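Local coordinates for general odorant-binding protein 28a (Drosophila melanogaster, PDB 6QQ4) that probably binds small hydrophobic odorants and carries them through the fluid around olfactory neurons, at residues C47-I52 with K71-N76. Residues are numbered along the deposited sequence; the frame is centred on the assembly and turned at random.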
ATOM      1  N   CYS A  47       6.934  -4.357   3.379  1.00 27.91           N
ATOM      2  CA  CYS A  47       7.207  -4.116   4.790  1.00 34.30           C
ATOM      3  C   CYS A  47       6.202  -3.119   5.380  1.00 36.02           C
ATOM      4  O   CYS A  47       5.722  -3.286   6.501  1.00 32.67           O
ATOM      5  CB  CYS A  47       8.640  -3.609   4.970  1.00 29.56           C
ATOM      6  SG  CYS A  47       9.140  -3.276   6.704  1.00 42.10           S
ATOM      7  N   VAL A  48       5.877  -2.087   4.620  1.00 30.89           N
ATOM      8  CA  VAL A  48       4.849  -1.149   5.041  1.00 34.53           C
ATOM      9  C   VAL A  48       3.461  -1.802   5.104  1.00 35.62           C
ATOM     10  O   VAL A  48       2.746  -1.660   6.095  1.00 40.57           O
ATOM     11  CB  VAL A  48       4.797   0.066   4.104  1.00 36.32           C
ATOM     12  CG1 VAL A  48       3.583   0.919   4.413  1.00 36.45           C
ATOM     13  CG2 VAL A  48       6.082   0.875   4.245  1.00 36.12           C
ATOM     14  N   MET A  49       3.081  -2.508   4.048  1.00 29.65           N
ATOM     15  CA  MET A  49       1.768  -3.138   3.999  1.00 35.81           C
ATOM     16  C   MET A  49       1.589  -4.138   5.141  1.00 37.96           C
ATOM     17  O   MET A  49       0.518  -4.220   5.748  1.00 41.76           O
ATOM     18  CB  MET A  49       1.551  -3.819   2.653  1.00 32.33           C
ATOM     19  CG  MET A  49       1.278  -2.863   1.497  1.00 32.97           C
ATOM     20  SD  MET A  49       0.953  -3.771  -0.024  1.00 35.88           S
ATOM     21  CE  MET A  49       0.879  -2.438  -1.225  1.00 42.80           C
ATOM     22  N   LYS A  50       2.642  -4.892   5.430  1.00 38.06           N
ATOM     23  CA  LYS A  50       2.616  -5.855   6.520  1.00 39.94           C
ATOM     24  C   LYS A  50       2.471  -5.144   7.867  1.00 43.41           C
ATOM     25  O   LYS A  50       1.824  -5.651   8.782  1.00 43.48           O
ATOM     26  CB  LYS A  50       3.880  -6.727   6.500  1.00 37.74           C
ATOM     27  CG  LYS A  50       3.825  -7.800   5.432  1.00 34.63           C
ATOM     28  CD  LYS A  50       4.992  -8.747   5.514  1.00 38.49           C
ATOM     29  CE  LYS A  50       4.784  -9.907   4.555  1.00 37.41           C
ATOM     30  NZ  LYS A  50       5.955 -10.813   4.570  1.00 42.46           N
ATOM     31  N   ASN A  51       3.063  -3.963   7.988  1.00 44.08           N
ATOM     32  CA  ASN A  51       2.904  -3.194   9.214  1.00 47.54           C
ATOM     33  C   ASN A  51       1.472  -2.676   9.363  1.00 45.54           C
ATOM     34  O   ASN A  51       0.944  -2.602  10.465  1.00 51.64           O
ATOM     35  CB  ASN A  51       3.891  -2.038   9.258  1.00 45.79           C
ATOM     36  CG  ASN A  51       4.089  -1.507  10.663  0.05 49.90           C
ATOM     37  OD1 ASN A  51       3.758  -2.181  11.643  1.00 57.12           O
ATOM     38  ND2 ASN A  51       4.620  -0.293  10.771  0.53 51.31           N
ATOM     39  N   ILE A  52       0.851  -2.321   8.247  1.00 47.69           N
ATOM     40  CA  ILE A  52      -0.553  -1.922   8.230  1.00 47.34           C
ATOM     41  C   ILE A  52      -1.447  -3.126   8.495  1.00 50.31           C
ATOM     42  O   ILE A  52      -2.493  -3.013   9.128  1.00 50.53           O
ATOM     43  CB  ILE A  52      -0.940  -1.284   6.872  1.00 49.35           C
ATOM     44  CG1 ILE A  52      -0.159   0.004   6.645  1.00 46.54           C
ATOM     45  CG2 ILE A  52      -2.445  -1.003   6.779  1.00 52.87           C
ATOM     46  CD1 ILE A  52      -0.433   0.594   5.298  1.00 53.35           C
ATOM     47  N   LYS A  71      -8.276   3.536   6.293  1.00 55.77           N
ATOM     48  CA  LYS A  71      -8.008   4.889   6.783  1.00 56.87           C
ATOM     49  C   LYS A  71      -6.506   5.192   6.815  1.00 58.06           C
ATOM     50  O   LYS A  71      -6.109   6.353   6.920  1.00 56.91           O
ATOM     51  CB  LYS A  71      -8.620   5.109   8.171  1.00 54.55           C
ATOM     52  CG  LYS A  71      -7.767   4.623   9.320  1.00 56.12           C
ATOM     53  CD  LYS A  71      -8.219   5.248  10.633  1.00 58.02           C
ATOM     54  CE  LYS A  71      -7.190   5.017  11.732  1.00 56.83           C
ATOM     55  NZ  LYS A  71      -7.760   5.136  13.103  1.00 52.81           N
ATOM     56  N   GLN A  72      -5.679   4.148   6.718  1.00 57.53           N
ATOM     57  CA  GLN A  72      -4.228   4.320   6.627  1.00 55.80           C
ATOM     58  C   GLN A  72      -3.817   4.773   5.230  1.00 55.51           C
ATOM     59  O   GLN A  72      -2.660   5.125   5.005  1.00 53.95           O
ATOM     60  CB  GLN A  72      -3.484   3.024   6.974  1.00 54.76           C
ATOM     61  CG  GLN A  72      -3.830   2.439   8.329  1.00 58.86           C
ATOM     62  CD  GLN A  72      -3.790   3.469   9.443  1.00 62.14           C
ATOM     63  OE1 GLN A  72      -4.786   3.684  10.136  1.00 59.53           O
ATOM     64  NE2 GLN A  72      -2.635   4.103   9.628  1.00 61.02           N
ATOM     65  N   TYR A  73      -4.767   4.760   4.298  1.00 56.34           N
ATOM     66  CA  TYR A  73      -4.513   5.184   2.925  1.00 54.52           C
ATOM     67  C   TYR A  73      -5.217   6.502   2.555  1.00 55.80           C
ATOM     68  O   TYR A  73      -4.679   7.316   1.803  1.00 55.12           O
ATOM     69  CB  TYR A  73      -4.955   4.095   1.942  1.00 58.27           C
ATOM     70  CG  TYR A  73      -4.011   2.922   1.786  1.00 55.12           C
ATOM     71  CD1 TYR A  73      -2.949   2.973   0.888  1.00 52.95           C
ATOM     72  CD2 TYR A  73      -4.204   1.749   2.507  1.00 54.87           C
ATOM     73  CE1 TYR A  73      -2.095   1.896   0.725  1.00 51.27           C
ATOM     74  CE2 TYR A  73      -3.355   0.666   2.351  1.00 54.57           C
ATOM     75  CZ  TYR A  73      -2.304   0.745   1.457  1.00 51.03           C
ATOM     76  OH  TYR A  73      -1.458  -0.330   1.303  1.00 54.72           O
ATOM     77  N   THR A  74      -6.423   6.704   3.073  1.00 52.57           N
ATOM     78  CA  THR A  74      -7.262   7.814   2.623  1.00 52.69           C
ATOM     79  C   THR A  74      -7.599   8.839   3.709  1.00 54.81           C
ATOM     80  O   THR A  74      -8.095   9.932   3.410  1.00 51.91           O
ATOM     81  CB  THR A  74      -8.595   7.290   2.053  1.00 55.89           C
ATOM     82  OG1 THR A  74      -9.348   6.672   3.103  1.00 47.45           O
ATOM     83  CG2 THR A  74      -8.345   6.273   0.946  1.00 53.06           C
ATOM     84  N   GLY A  75      -7.344   8.483   4.964  1.00 55.15           N
ATOM     85  CA  GLY A  75      -7.783   9.302   6.077  1.00 57.04           C
ATOM     86  C   GLY A  75      -9.226   8.994   6.434  1.00 51.54           C
ATOM     87  O   GLY A  75      -9.816   8.060   5.888  1.00 55.24           O
ATOM     88  N   ASN A  76      -9.795   9.783   7.338  1.00 54.16           N
ATOM     89  CA  ASN A  76     -11.111   9.497   7.901  1.00 52.40           C
ATOM     90  C   ASN A  76     -12.312   9.888   7.031  1.00 53.83           C
ATOM     91  O   ASN A  76     -13.433   9.462   7.317  1.00 51.09           O
ATOM     92  CB  ASN A  76     -11.245  10.181   9.268  1.00 51.13           C
ATOM     93  CG  ASN A  76     -10.745   9.312  10.412  1.00 60.80           C
ATOM     94  OD1 ASN A  76     -11.534   8.672  11.106  1.00 63.12           O
ATOM     95  ND2 ASN A  76      -9.431   9.279  10.610  1.00 58.53           N
TER
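Tyr73, near the end of helix 66-74, reaches across to Met49 and Ile52 of helix 39-52. The tyrosine and methionine side chains cross at about a right angle, which brings Tyr73 OH to 3.7 Å from Met49 CG and 4.0 Å from Met49 CE. CG of Met49 stands anti to its own carbonyl carbon (chi1 -74°), and from there the extended chain runs past the phenol oxygen. This is the tighter, inner part of the contact: Met49 is buried and also rests on Ile54 and Leu55, while the tyrosine ring packs edge-to-face with Phe111. Ile52 divides its branches between two partners. CD1 approaches the ring obliquely, 4.2 Å from Tyr73 CE2, whereas CG2 lies 4.0 Å from Gln72 CG, the two side chains running antiparallel alongside each other. Ile52 with Gln72 forms the more open side, both residues being partly exposed, and the aliphatic part of the glutamine makes the contact. Helix 2-20 backs the isoleucine through Leu9. A pentaethylene glycol near Tyr73 is probably a crystallisation additive, but such molecules often mark pockets, and Tyr73 may line one. Between these two helices of the PBP/GOBP fold the contact rests on van der Waals and hydrophobic packing, with no directional polar bond between the two segments.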